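Local coordinates for LPXTG cell wall surface protein (Streptococcus gordonii, PDB 4IGB) that probably serves as a cell-wall-anchored adhesin at the streptococcal surface, of which this chain is the N-terminal part with its N1 and N2 domains, at residues S134-F139 against K168-D173; I152-Y157 against Y273-T278; P294-D299 against V311-T316; K346-E351 against I391-A396. One frame throughout, in Å; residues are numbered along the deposited sequence.

Interaction 1 (S134-F139 against K168-D173)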
loop_
_atom_site.group_PDB
_atom_site.type_symbol
_atom_site.label_atom_id
_atom_site.label_comp_id
_atom_site.label_asym_id
_atom_site.label_seq_id
_atom_site.Cartn_x
_atom_site.Cartn_y
_atom_site.Cartn_z
ATOM N N SER B 134 34.168 -2.148 8.723
ATOM C CA SER B 134 33.790 -0.950 9.476
ATOM C C SER B 134 32.303 -0.594 9.415
ATOM O O SER B 134 31.856 0.306 10.127
ATOM C CB SER B 134 34.600 0.257 9.007
ATOM O OG SER B 134 34.286 0.572 7.660
ATOM N N THR B 135 31.536 -1.276 8.572
ATOM C CA THR B 135 30.122 -0.944 8.458
ATOM C C THR B 135 29.231 -2.175 8.550
ATOM O O THR B 135 29.710 -3.314 8.503
ATOM C CB THR B 135 29.815 -0.195 7.151
ATOM O OG1 THR B 135 29.935 -1.098 6.046
ATOM C CG2 THR B 135 30.759 0.985 6.956
ATOM N N VAL B 136 27.930 -1.936 8.697
ATOM C CA VAL B 136 26.955 -3.013 8.742
ATOM C C VAL B 136 25.845 -2.710 7.731
ATOM O O VAL B 136 25.390 -1.569 7.606
ATOM C CB VAL B 136 26.372 -3.187 10.169
ATOM C CG1 VAL B 136 25.186 -4.128 10.170
ATOM C CG2 VAL B 136 27.447 -3.679 11.138
ATOM N N GLU B 137 25.426 -3.736 7.005
ATOM C CA GLU B 137 24.391 -3.612 5.988
ATOM C C GLU B 137 23.024 -3.337 6.624
ATOM O O GLU B 137 22.695 -3.910 7.663
ATOM C CB GLU B 137 24.336 -4.916 5.188
ATOM C CG GLU B 137 23.341 -4.922 4.036
ATOM C CD GLU B 137 23.831 -4.133 2.827
ATOM O OE1 GLU B 137 25.061 -4.050 2.601
ATOM O OE2 GLU B 137 22.973 -3.584 2.099
ATOM N N PHE B 138 22.219 -2.473 6.015
ATOM C CA PHE B 138 20.822 -2.383 6.447
ATOM C C PHE B 138 19.789 -2.239 5.334
ATOM O O PHE B 138 18.629 -2.583 5.530
ATOM C CB PHE B 138 20.621 -1.305 7.528
ATOM C CG PHE B 138 20.614 0.102 7.009
ATOM C CD1 PHE B 138 19.417 0.761 6.782
ATOM C CD2 PHE B 138 21.809 0.784 6.773
ATOM C CE1 PHE B 138 19.407 2.068 6.318
ATOM C CE2 PHE B 138 21.801 2.086 6.302
ATOM C CZ PHE B 138 20.607 2.735 6.083
ATOM N N PHE B 139 20.203 -1.760 4.164
ATOM C CA PHE B 139 19.241 -1.387 3.136
ATOM C C PHE B 139 19.857 -1.285 1.750
ATOM O O PHE B 139 20.964 -0.762 1.584
ATOM C CB PHE B 139 18.596 -0.038 3.514
ATOM C CG PHE B 139 17.638 0.500 2.485
ATOM C CD1 PHE B 139 16.382 -0.067 2.319
ATOM C CD2 PHE B 139 17.985 1.593 1.702
ATOM C CE1 PHE B 139 15.483 0.441 1.389
ATOM C CE2 PHE B 139 17.086 2.109 0.762
ATOM C CZ PHE B 139 15.844 1.529 0.605
ATOM N N LYS B 168 27.752 -11.045 10.038
ATOM C CA LYS B 168 27.340 -11.750 11.239
ATOM C C LYS B 168 27.913 -11.118 12.486
ATOM O O LYS B 168 28.297 -11.825 13.419
ATOM C CB LYS B 168 27.773 -13.218 11.168
ATOM C CG LYS B 168 27.187 -13.974 9.994
ATOM C CD LYS B 168 27.871 -15.329 9.827
ATOM C CE LYS B 168 27.345 -16.066 8.615
ATOM N NZ LYS B 168 28.121 -17.314 8.384
ATOM N N ALA B 169 27.971 -9.791 12.505
ATOM C CA ALA B 169 28.440 -9.052 13.678
ATOM C C ALA B 169 27.290 -8.479 14.515
ATOM O O ALA B 169 27.342 -8.472 15.752
ATOM C CB ALA B 169 29.380 -7.943 13.254
ATOM N N PHE B 170 26.258 -7.979 13.842
ATOM C CA PHE B 170 25.066 -7.476 14.525
ATOM C C PHE B 170 23.845 -7.980 13.777
ATOM O O PHE B 170 23.864 -8.052 12.547
ATOM C CB PHE B 170 24.990 -5.937 14.491
ATOM C CG PHE B 170 26.153 -5.226 15.134
ATOM C CD1 PHE B 170 26.037 -4.696 16.406
ATOM C CD2 PHE B 170 27.332 -5.037 14.448
ATOM C CE1 PHE B 170 27.082 -4.029 16.992
ATOM C CE2 PHE B 170 28.381 -4.371 15.026
ATOM C CZ PHE B 170 28.260 -3.868 16.305
ATOM N N TRP B 171 22.768 -8.298 14.490
ATOM C CA TRP B 171 21.480 -8.410 13.806
ATOM C C TRP B 171 20.817 -7.034 13.865
ATOM O O TRP B 171 21.176 -6.206 14.712
ATOM C CB TRP B 171 20.586 -9.525 14.373
ATOM C CG TRP B 171 20.223 -9.431 15.847
ATOM C CD1 TRP B 171 20.984 -9.831 16.905
ATOM C CD2 TRP B 171 18.983 -8.954 16.405
ATOM N NE1 TRP B 171 20.300 -9.625 18.088
ATOM C CE2 TRP B 171 19.075 -9.085 17.806
ATOM C CE3 TRP B 171 17.811 -8.419 15.853
ATOM C CZ2 TRP B 171 18.045 -8.690 18.664
ATOM C CZ3 TRP B 171 16.788 -8.035 16.705
ATOM C CH2 TRP B 171 16.911 -8.177 18.095
ATOM N N ILE B 172 19.882 -6.773 12.957
ATOM C CA ILE B 172 19.325 -5.437 12.857
ATOM C C ILE B 172 17.825 -5.414 13.121
ATOM O O ILE B 172 17.126 -6.416 12.947
ATOM C CB ILE B 172 19.616 -4.797 11.483
ATOM C CG1 ILE B 172 18.785 -5.487 10.391
ATOM C CG2 ILE B 172 21.114 -4.838 11.184
ATOM C CD1 ILE B 172 19.003 -4.915 8.994
ATOM N N ASP B 173 17.355 -4.249 13.546
ATOM C CA ASP B 173 15.947 -3.976 13.724
ATOM C C ASP B 173 15.700 -2.616 13.087
ATOM O O ASP B 173 16.145 -1.593 13.599
ATOM C CB ASP B 173 15.583 -3.976 15.214
ATOM C CG ASP B 173 14.107 -3.656 15.468
ATOM O OD1 ASP B 173 13.685 -3.702 16.642
ATOM O OD2 ASP B 173 13.368 -3.355 14.510
#

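Interaction 2 (I152-Y157 against Y273-T278)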
loop_
_atom_site.group_PDB
_atom_site.type_symbol
_atom_site.label_atom_id
_atom_site.label_comp_id
_atom_site.label_asym_id
_atom_site.label_seq_id
_atom_site.Cartn_x
_atom_site.Cartn_y
_atom_site.Cartn_z
ATOM N N ILE B 152 15.678 -4.869 2.842
ATOM C CA ILE B 152 16.133 -4.524 4.181
ATOM C C ILE B 152 16.731 -5.765 4.817
ATOM O O ILE B 152 16.155 -6.848 4.725
ATOM C CB ILE B 152 14.985 -3.998 5.048
ATOM C CG1 ILE B 152 14.313 -2.806 4.366
ATOM C CG2 ILE B 152 15.500 -3.592 6.409
ATOM C CD1 ILE B 152 13.032 -2.371 5.017
ATOM N N GLY B 153 17.893 -5.624 5.447
ATOM C CA GLY B 153 18.579 -6.782 6.001
ATOM C C GLY B 153 20.057 -6.513 6.221
ATOM O O GLY B 153 20.555 -5.440 5.868
ATOM N N ASN B 154 20.763 -7.486 6.798
ATOM C CA ASN B 154 22.170 -7.305 7.168
ATOM C C ASN B 154 23.105 -8.237 6.395
ATOM O O ASN B 154 24.210 -8.543 6.841
ATOM C CB ASN B 154 22.354 -7.518 8.660
ATOM C CG ASN B 154 22.056 -8.945 9.087
ATOM O OD1 ASN B 154 21.489 -9.728 8.323
ATOM N ND2 ASN B 154 22.438 -9.287 10.310
ATOM N N VAL B 155 22.650 -8.704 5.242
ATOM C CA VAL B 155 23.531 -9.445 4.363
ATOM C C VAL B 155 24.259 -8.466 3.450
ATOM O O VAL B 155 23.630 -7.809 2.621
ATOM C CB VAL B 155 22.749 -10.433 3.491
ATOM C CG1 VAL B 155 23.715 -11.254 2.674
ATOM C CG2 VAL B 155 21.875 -11.333 4.361
ATOM N N PRO B 156 25.585 -8.366 3.589
ATOM C CA PRO B 156 26.334 -7.437 2.742
ATOM C C PRO B 156 26.150 -7.695 1.248
ATOM O O PRO B 156 25.949 -8.833 0.790
ATOM C CB PRO B 156 27.795 -7.722 3.115
ATOM C CG PRO B 156 27.732 -8.367 4.445
ATOM C CD PRO B 156 26.477 -9.151 4.461
ATOM N N TYR B 157 26.211 -6.609 0.491
ATOM C CA TYR B 157 26.488 -6.681 -0.932
ATOM C C TYR B 157 27.791 -5.942 -1.116
ATOM O O TYR B 157 27.968 -4.860 -0.573
ATOM C CB TYR B 157 25.367 -6.031 -1.737
ATOM C CG TYR B 157 24.109 -6.850 -1.698
ATOM C CD1 TYR B 157 23.923 -7.901 -2.589
ATOM C CD2 TYR B 157 23.123 -6.603 -0.749
ATOM C CE1 TYR B 157 22.789 -8.671 -2.551
ATOM C CE2 TYR B 157 21.975 -7.365 -0.706
ATOM C CZ TYR B 157 21.816 -8.405 -1.612
ATOM O OH TYR B 157 20.680 -9.184 -1.595
ATOM N N TYR B 273 11.388 -4.534 10.511
ATOM C CA TYR B 273 11.955 -5.796 10.083
ATOM C C TYR B 273 13.126 -6.073 10.984
ATOM O O TYR B 273 13.932 -5.174 11.245
ATOM C CB TYR B 273 12.454 -5.696 8.644
ATOM C CG TYR B 273 13.164 -6.949 8.145
ATOM C CD1 TYR B 273 12.441 -8.038 7.663
ATOM C CD2 TYR B 273 14.555 -7.034 8.145
ATOM C CE1 TYR B 273 13.084 -9.187 7.207
ATOM C CE2 TYR B 273 15.208 -8.177 7.680
ATOM C CZ TYR B 273 14.466 -9.250 7.221
ATOM O OH TYR B 273 15.106 -10.379 6.758
ATOM N N SER B 274 13.235 -7.298 11.478
ATOM C CA SER B 274 14.448 -7.668 12.202
ATOM C C SER B 274 15.048 -8.940 11.618
ATOM O O SER B 274 14.323 -9.825 11.152
ATOM C CB SER B 274 14.218 -7.776 13.714
ATOM O OG SER B 274 13.366 -8.852 14.051
ATOM N N SER B 275 16.373 -9.006 11.632
ATOM C CA SER B 275 17.103 -10.058 10.930
ATOM C C SER B 275 17.649 -11.100 11.880
ATOM O O SER B 275 17.569 -10.965 13.100
ATOM C CB SER B 275 18.285 -9.471 10.141
ATOM O OG SER B 275 19.336 -9.069 11.016
ATOM N N THR B 276 18.215 -12.143 11.295
ATOM C CA THR B 276 19.056 -13.074 12.024
ATOM C C THR B 276 20.481 -12.535 11.891
ATOM O O THR B 276 20.684 -11.387 11.488
ATOM C CB THR B 276 18.972 -14.453 11.383
ATOM O OG1 THR B 276 19.474 -14.371 10.046
ATOM C CG2 THR B 276 17.520 -14.907 11.321
ATOM N N GLU B 277 21.468 -13.355 12.216
ATOM C CA GLU B 277 22.858 -12.949 12.072
ATOM C C GLU B 277 23.135 -12.659 10.608
ATOM O O GLU B 277 24.095 -11.967 10.282
ATOM C CB GLU B 277 23.801 -14.057 12.546
ATOM C CG GLU B 277 23.690 -15.307 11.697
ATOM C CD GLU B 277 24.636 -16.423 12.129
ATOM O OE1 GLU B 277 25.429 -16.228 13.074
ATOM O OE2 GLU B 277 24.573 -17.502 11.503
ATOM N N THR B 278 22.308 -13.205 9.719
ATOM C CA THR B 278 22.453 -12.896 8.300
ATOM C C THR B 278 21.224 -13.241 7.464
ATOM O O THR B 278 21.064 -14.373 7.020
ATOM C CB THR B 278 23.737 -13.536 7.668
ATOM O OG1 THR B 278 23.813 -13.194 6.276
ATOM C CG2 THR B 278 23.741 -15.064 7.812
HETATM O O HOH W 1 25.343 -10.374 8.582
#

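Interaction 3 (P294-D299 against V311-T316)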
loop_
_atom_site.group_PDB
_atom_site.type_symbol
_atom_site.label_atom_id
_atom_site.label_comp_id
_atom_site.label_asym_id
_atom_site.label_seq_id
_atom_site.Cartn_x
_atom_site.Cartn_y
_atom_site.Cartn_z
ATOM N N PRO B 294 -14.694 4.568 -12.152
ATOM C CA PRO B 294 -16.081 4.798 -12.559
ATOM C C PRO B 294 -16.153 5.754 -13.742
ATOM O O PRO B 294 -15.360 6.698 -13.843
ATOM C CB PRO B 294 -16.710 5.416 -11.303
ATOM C CG PRO B 294 -15.933 4.776 -10.185
ATOM C CD PRO B 294 -14.510 4.722 -10.698
ATOM N N VAL B 295 -17.097 5.483 -14.637
ATOM C CA VAL B 295 -17.331 6.315 -15.806
ATOM C C VAL B 295 -18.594 7.150 -15.608
ATOM O O VAL B 295 -19.690 6.614 -15.389
ATOM C CB VAL B 295 -17.482 5.456 -17.087
ATOM C CG1 VAL B 295 -17.766 6.342 -18.282
ATOM C CG2 VAL B 295 -16.217 4.629 -17.312
ATOM N N LEU B 296 -18.434 8.464 -15.676
ATOM C CA LEU B 296 -19.539 9.369 -15.430
ATOM C C LEU B 296 -19.886 10.104 -16.701
ATOM O O LEU B 296 -19.001 10.579 -17.407
ATOM C CB LEU B 296 -19.176 10.371 -14.331
ATOM C CG LEU B 296 -20.258 11.396 -13.977
ATOM C CD1 LEU B 296 -21.464 10.687 -13.367
ATOM C CD2 LEU B 296 -19.710 12.450 -13.027
ATOM N N GLU B 297 -21.179 10.201 -16.981
ATOM C CA GLU B 297 -21.669 10.892 -18.161
ATOM C C GLU B 297 -22.795 11.828 -17.742
ATOM O O GLU B 297 -23.505 11.557 -16.781
ATOM C CB GLU B 297 -22.187 9.877 -19.187
ATOM C CG GLU B 297 -21.226 8.726 -19.455
ATOM C CD GLU B 297 -21.840 7.629 -20.322
ATOM O OE1 GLU B 297 -22.057 6.507 -19.816
ATOM O OE2 GLU B 297 -22.096 7.884 -21.515
ATOM N N VAL B 298 -22.961 12.925 -18.466
ATOM C CA VAL B 298 -24.018 13.870 -18.175
ATOM C C VAL B 298 -24.803 14.185 -19.446
ATOM O O VAL B 298 -24.229 14.299 -20.529
ATOM C CB VAL B 298 -23.463 15.181 -17.581
ATOM C CG1 VAL B 298 -22.561 15.896 -18.593
ATOM C CG2 VAL B 298 -24.601 16.095 -17.143
ATOM N N ASP B 299 -26.114 14.323 -19.298
ATOM C CA ASP B 299 -26.992 14.747 -20.384
ATOM C C ASP B 299 -27.883 15.853 -19.837
ATOM O O ASP B 299 -28.667 15.612 -18.917
ATOM C CB ASP B 299 -27.825 13.556 -20.873
ATOM C CG ASP B 299 -28.833 13.935 -21.955
ATOM O OD1 ASP B 299 -29.743 13.123 -22.220
ATOM O OD2 ASP B 299 -28.722 15.032 -22.540
ATOM N N VAL B 311 -31.008 17.752 -15.661
ATOM C CA VAL B 311 -29.665 17.276 -15.938
ATOM C C VAL B 311 -29.562 15.879 -15.334
ATOM O O VAL B 311 -29.923 15.654 -14.175
ATOM C CB VAL B 311 -28.545 18.234 -15.444
ATOM C CG1 VAL B 311 -29.034 19.684 -15.406
ATOM C CG2 VAL B 311 -28.027 17.814 -14.095
ATOM N N THR B 312 -29.109 14.937 -16.151
ATOM C CA THR B 312 -29.145 13.534 -15.792
ATOM C C THR B 312 -27.743 12.972 -15.807
ATOM O O THR B 312 -27.025 13.120 -16.795
ATOM C CB THR B 312 -30.009 12.749 -16.800
ATOM O OG1 THR B 312 -31.296 13.363 -16.885
ATOM C CG2 THR B 312 -30.171 11.300 -16.369
ATOM N N TYR B 313 -27.363 12.315 -14.718
ATOM C CA TYR B 313 -26.039 11.740 -14.589
ATOM C C TYR B 313 -26.092 10.220 -14.689
ATOM O O TYR B 313 -26.867 9.575 -13.997
ATOM C CB TYR B 313 -25.410 12.154 -13.257
ATOM C CG TYR B 313 -25.150 13.652 -13.131
ATOM C CD1 TYR B 313 -24.122 14.262 -13.844
ATOM C CD2 TYR B 313 -25.923 14.446 -12.297
ATOM C CE1 TYR B 313 -23.874 15.625 -13.737
ATOM C CE2 TYR B 313 -25.681 15.825 -12.179
ATOM C CZ TYR B 313 -24.655 16.399 -12.901
ATOM O OH TYR B 313 -24.403 17.748 -12.795
ATOM N N LYS B 314 -25.268 9.655 -15.562
ATOM C CA LYS B 314 -25.154 8.211 -15.667
ATOM C C LYS B 314 -23.773 7.811 -15.201
ATOM O O LYS B 314 -22.765 8.252 -15.757
ATOM C CB LYS B 314 -25.365 7.746 -17.106
ATOM C CG LYS B 314 -25.429 6.227 -17.271
ATOM C CD LYS B 314 -25.635 5.850 -18.748
ATOM C CE LYS B 314 -25.641 4.338 -18.965
ATOM N NZ LYS B 314 -25.630 3.979 -20.419
ATOM N N ALA B 315 -23.730 6.978 -14.174
ATOM C CA ALA B 315 -22.456 6.513 -13.651
ATOM C C ALA B 315 -22.346 5.004 -13.745
ATOM O O ALA B 315 -23.224 4.268 -13.288
ATOM C CB ALA B 315 -22.269 6.968 -12.212
ATOM N N THR B 316 -21.247 4.551 -14.327
ATOM C CA THR B 316 -21.002 3.127 -14.482
ATOM C C THR B 316 -19.844 2.692 -13.602
ATOM O O THR B 316 -18.723 3.181 -13.748
ATOM C CB THR B 316 -20.669 2.823 -15.925
ATOM O OG1 THR B 316 -21.753 3.276 -16.745
ATOM C CG2 THR B 316 -20.426 1.327 -16.123
HETATM O O HOH W 2 -21.650 5.865 -17.309
HETATM O O HOH W 3 -31.399 15.337 -18.924
#

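Interaction 4 (K346-E351 against I391-A396)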
loop_
_atom_site.group_PDB
_atom_site.type_symbol
_atom_site.label_atom_id
_atom_site.label_comp_id
_atom_site.label_asym_id
_atom_site.label_seq_id
_atom_site.Cartn_x
_atom_site.Cartn_y
_atom_site.Cartn_z
ATOM N N LYS B 346 -33.657 14.652 -7.904
ATOM C CA LYS B 346 -35.022 14.146 -8.079
ATOM C C LYS B 346 -35.188 12.674 -7.688
ATOM O O LYS B 346 -35.980 12.350 -6.803
ATOM C CB LYS B 346 -35.512 14.390 -9.509
ATOM C CG LYS B 346 -35.740 15.862 -9.798
ATOM C CD LYS B 346 -35.864 16.132 -11.288
ATOM C CE LYS B 346 -37.052 15.420 -11.934
ATOM N NZ LYS B 346 -37.213 15.906 -13.334
ATOM N N GLU B 347 -34.441 11.787 -8.339
ATOM C CA GLU B 347 -34.509 10.359 -8.040
ATOM C C GLU B 347 -33.393 9.676 -8.790
ATOM O O GLU B 347 -32.704 10.313 -9.583
ATOM C CB GLU B 347 -35.839 9.786 -8.520
ATOM C CG GLU B 347 -36.021 9.993 -10.008
ATOM C CD GLU B 347 -37.362 9.510 -10.522
ATOM O OE1 GLU B 347 -38.371 10.195 -10.282
ATOM O OE2 GLU B 347 -37.407 8.453 -11.176
ATOM N N LEU B 348 -33.221 8.379 -8.557
ATOM C CA LEU B 348 -32.208 7.608 -9.279
ATOM C C LEU B 348 -32.639 6.158 -9.451
ATOM O O LEU B 348 -33.506 5.672 -8.725
ATOM C CB LEU B 348 -30.873 7.637 -8.526
ATOM C CG LEU B 348 -30.871 6.940 -7.169
ATOM C CD1 LEU B 348 -30.772 5.425 -7.325
ATOM C CD2 LEU B 348 -29.712 7.444 -6.330
ATOM N N LYS B 349 -31.989 5.459 -10.374
ATOM C CA LYS B 349 -32.206 4.027 -10.535
ATOM C C LYS B 349 -30.851 3.330 -10.644
ATOM O O LYS B 349 -29.856 3.940 -11.045
ATOM C CB LYS B 349 -33.074 3.727 -11.770
ATOM C CG LYS B 349 -32.370 3.942 -13.101
ATOM C CD LYS B 349 -33.228 3.503 -14.298
ATOM C CE LYS B 349 -32.626 4.009 -15.619
ATOM N NZ LYS B 349 -33.504 3.751 -16.821
ATOM N N VAL B 350 -30.826 2.056 -10.284
ATOM C CA VAL B 350 -29.597 1.275 -10.254
ATOM C C VAL B 350 -29.797 0.013 -11.082
ATOM O O VAL B 350 -30.763 -0.715 -10.869
ATOM C CB VAL B 350 -29.259 0.851 -8.814
ATOM C CG1 VAL B 350 -27.914 0.145 -8.762
ATOM C CG2 VAL B 350 -29.287 2.071 -7.860
ATOM N N GLU B 351 -28.902 -0.230 -12.035
ATOM C CA GLU B 351 -28.995 -1.399 -12.910
ATOM C C GLU B 351 -27.677 -2.147 -12.900
ATOM O O GLU B 351 -26.620 -1.547 -12.718
ATOM C CB GLU B 351 -29.250 -0.978 -14.357
ATOM C CG GLU B 351 -30.481 -0.121 -14.583
ATOM C CD GLU B 351 -30.519 0.481 -15.974
ATOM O OE1 GLU B 351 -29.677 1.358 -16.269
ATOM O OE2 GLU B 351 -31.388 0.079 -16.777
ATOM N N ILE B 391 -25.684 3.571 -12.201
ATOM C CA ILE B 391 -26.634 4.393 -11.465
ATOM C C ILE B 391 -26.968 5.621 -12.274
ATOM O O ILE B 391 -26.076 6.358 -12.703
ATOM C CB ILE B 391 -26.090 4.832 -10.103
ATOM C CG1 ILE B 391 -25.652 3.617 -9.289
ATOM C CG2 ILE B 391 -27.118 5.681 -9.373
ATOM C CD1 ILE B 391 -25.055 3.979 -7.974
ATOM N N THR B 392 -28.261 5.841 -12.481
ATOM C CA THR B 392 -28.706 7.002 -13.231
ATOM C C THR B 392 -29.420 7.989 -12.307
ATOM O O THR B 392 -30.439 7.660 -11.717
ATOM C CB THR B 392 -29.618 6.565 -14.390
ATOM O OG1 THR B 392 -28.910 5.601 -15.177
ATOM C CG2 THR B 392 -29.980 7.751 -15.264
ATOM N N TYR B 393 -28.868 9.194 -12.181
ATOM C CA TYR B 393 -29.416 10.206 -11.284
ATOM C C TYR B 393 -30.146 11.282 -12.062
ATOM O O TYR B 393 -29.562 11.945 -12.925
ATOM C CB TYR B 393 -28.302 10.893 -10.495
ATOM C CG TYR B 393 -27.326 9.979 -9.774
ATOM C CD1 TYR B 393 -27.494 9.673 -8.432
ATOM C CD2 TYR B 393 -26.204 9.470 -10.425
ATOM C CE1 TYR B 393 -26.583 8.878 -7.761
ATOM C CE2 TYR B 393 -25.285 8.669 -9.754
ATOM C CZ TYR B 393 -25.481 8.378 -8.427
ATOM O OH TYR B 393 -24.577 7.584 -7.752
ATOM N N LYS B 394 -31.418 11.470 -11.751
ATOM C CA LYS B 394 -32.180 12.554 -12.336
ATOM C C LYS B 394 -32.127 13.766 -11.410
ATOM O O LYS B 394 -32.471 13.668 -10.232
ATOM C CB LYS B 394 -33.637 12.123 -12.547
ATOM C CG LYS B 394 -33.836 11.083 -13.641
ATOM C CD LYS B 394 -35.316 10.723 -13.792
ATOM C CE LYS B 394 -35.556 9.798 -14.981
ATOM N NZ LYS B 394 -36.983 9.372 -15.089
ATOM N N THR B 395 -31.676 14.898 -11.943
ATOM C CA THR B 395 -31.744 16.162 -11.214
ATOM C C THR B 395 -32.345 17.234 -12.118
ATOM O O THR B 395 -32.564 17.006 -13.315
ATOM C CB THR B 395 -30.352 16.654 -10.757
ATOM O OG1 THR B 395 -29.610 17.109 -11.891
ATOM C CG2 THR B 395 -29.579 15.554 -10.062
ATOM N N ALA B 396 -32.607 18.411 -11.547
ATOM C CA ALA B 396 -33.012 19.564 -12.348
ATOM C C ALA B 396 -32.548 20.856 -11.683
ATOM O O ALA B 396 -32.598 20.982 -10.472
ATOM C CB ALA B 396 -34.525 19.569 -12.567
HETATM O O HOH W 4 -29.184 3.251 -14.072
#

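Interaction 1 (S134-F139 against K168-D173)
Strand 135-139 faces strand 170-173 with Val-136 opposite Phe-170 and Phe-138 opposite Ile-172, the two short axes 8.4 Å apart at their closest and inclined by 32°, and no hydrogen bond passes between them. Side chains fill the gap instead. Val-136 meets Phe-170 through one methyl: CG2 lies 3.6 Å from CD2 of the Phe-170 ring, reaching it obliquely while the two side chains cross at about a right angle. The other methyl of Val-136, CG1, turns to the next inward residue of strand 170-173 and comes within 4.3 Å of Ile-172 CG2. These are the facing layers of a beta sandwich in the N-terminal domain, strand 135-139 belonging to a six-stranded antiparallel sheet and strand 170-173 to an eight-stranded one. Ile-172 uses both of its branches. With CG1 placed between the backbone N and the carbonyl carbon (chi1 71°) and the chain then extended, CD1 reaches to 4.0 Å from Phe-138 CA and touches Phe-138 CB, whereas CG2 rests 4.0 Å from the carbonyl O of Glu-137. The Phe-138 ring turns to Phe-111, which it meets edge-to-face. Phe-138 and Phe-139 form a classic beta bulge opposite Phe-72, and the carboxylate of Glu-137 is hydrogen-bonded to Asn-71. Leu-116, from strand 103-118, touches Val-136, Phe-170 and Ile-172 and joins the apolar cluster.

Interaction 2 (I152-Y157 against Y273-T278)
Asn-154 ND2 donates to the carbonyl O of Thr-276 at 3.0 Å, with an N-H...O angle of 140° and the acceptor tilted from the amide plane. The same carbonyl accepts from Ser-275 OG at 2.7 Å, so two side-chain donors grip it. The carboxamide is fixed at its other end too, where OD1 accepts from Cys-279 N, and ND2 has a further partner in Phe-170 of strand 170-182. Thr-278 N bonds to Thr-276 OG1 at 3.1 Å, an ST turn in the same segment. A water bridges the two backbones, hydrogen-bonded to Asn-154 O and Glu-277 O.

Packing contacts flank this network. Ile-152 and Tyr-273 pass alongside, running in opposite senses, with CG2 of Ile-152 lying 4.0 Å from CD2 of the ring. The ring's CE2 approaches Ile-152 O obliquely, while Tyr-273 OH is hydrogen-bonded to Glu-209. Farther along, Val-155 CG2 comes to 3.3 Å from Thr-278 OG1.

Both segments leave their strands here: 149-153 runs between 135-142 and 280-287 in one sheet, and 268-274 between 170-182 and 210-214 in the other, so the contact joins the two sheets at their strand ends.

Interaction 3 (P294-D299 against V311-T316)
Val-298 has CG2 anti to its backbone nitrogen, while Tyr-313 has CG anti to its carbonyl carbon (chi1 -65°), and these settings lay the two side chains alongside each other, pointing the same way. CG2 of Val-298 meets CE1 of the Tyr-313 ring obliquely at 3.5 Å. On the same face Leu-296 extends CD1 to 4.0 Å from Ala-315 CB, and the same methyl touches Tyr-313 CB. The backbones belong to a beta hairpin of the N2 domain, strands 295-304 and 310-317; the domain belongs to an adhesin-related family. Val-295, Glu-297 and Asp-299 form hydrogen-bonded antiparallel pairs with Thr-316, Lys-314 and Thr-312, each closed by two backbone bonds. The intervening pairs, Leu-296 with Ala-315 and Val-298 with Tyr-313, are non-hydrogen-bonded.

The face bearing Glu-297 and Lys-314 is much more open to solvent. Their chains run side by side, but OE1 of Glu-297 stays 4.4 Å from NZ of Lys-314, too far for a salt bridge. One water is hydrogen-bonded to Glu-297 OE1 at 2.6 Å, to Val-295 O and to Thr-316 OG1. At the other end a second water donates to Asp-299 O at 2.7 Å and is hydrogen-bonded to Thr-312 OG1. On the apolar face Val-427, from strand 427-432, which pairs in parallel with 295-304 in the same sheet, touches Leu-296, Val-298 and Tyr-313.

Interaction 4 (K346-E351 against I391-A396)
The Tyr-393 ring has Ile-391 CG2 over one face, 3.3 Å above the plane and displaced toward the rim, while Leu-348 approaches obliquely from the partner strand with CD2 3.7 Å from CE1. Leu-348 lies alongside both residues: CG sits between the backbone N and the carbonyl carbon (chi1 66°), and from there CD2 goes to the tyrosine and CD1 to Ile-391 CG2. Val-350 continues this apolar face, its CG1 resting 4.2 Å from CG1 of Ile-391.

On the other face the side chains are polar. Glu-347 and Lys-394 run side by side, CG of the glutamate 3.9 Å from CD of the lysine, but OE2 and NZ remain 4.0 Å apart, short of a salt bridge. The chain of Lys-349 likewise follows Thr-392. A water bridges Glu-351 OE1 and Thr-392 OG1.

The two short strands run antiparallel, at 168°. Backbone bonds join Lys-349 and Thr-392 in both directions. Lys-394 O takes a 2.8 Å bond from Lys-346 N and a weak one of 3.3 Å from Glu-347 N; Lys-394 N in turn donates to Glu-347 O at 2.8 Å. Lys-346 and Glu-347 thus face the one residue Lys-394, a classic beta bulge. Strand 389-397 is paired by 343-352 and 310-317, and Leu-348 and Ile-391 pack on strand 371-376, consistent with a beta-sandwich domain of the adhesin kind.

Interactions 1 and 2 lie 6 Å apart between centres and touch directly. Both bridge the two sheets of the N-terminal domain. The probable bond from Asn-154 ND2 to Phe-170 O, 2.9 Å, crosses between the sheets, whereas that from Ser-275 N to Ile-172 O, 3.0 Å, runs within the eight-stranded one. Interactions 3 and 4, with centres 9 Å apart, adjoin in the N2 domain, where strands 310-317 and 389-397 are neighbours; Thr-395 OG1 probably bonds to Val-311 O at 2.7 Å. The two pairs stand far apart, about 56 Å between the centres of interactions 1 and 3. The sodium ion, bound by Asp-198, Asp-200 and Thr-248, lies about 10 Å from the Tyr-273 side chain of interaction 2.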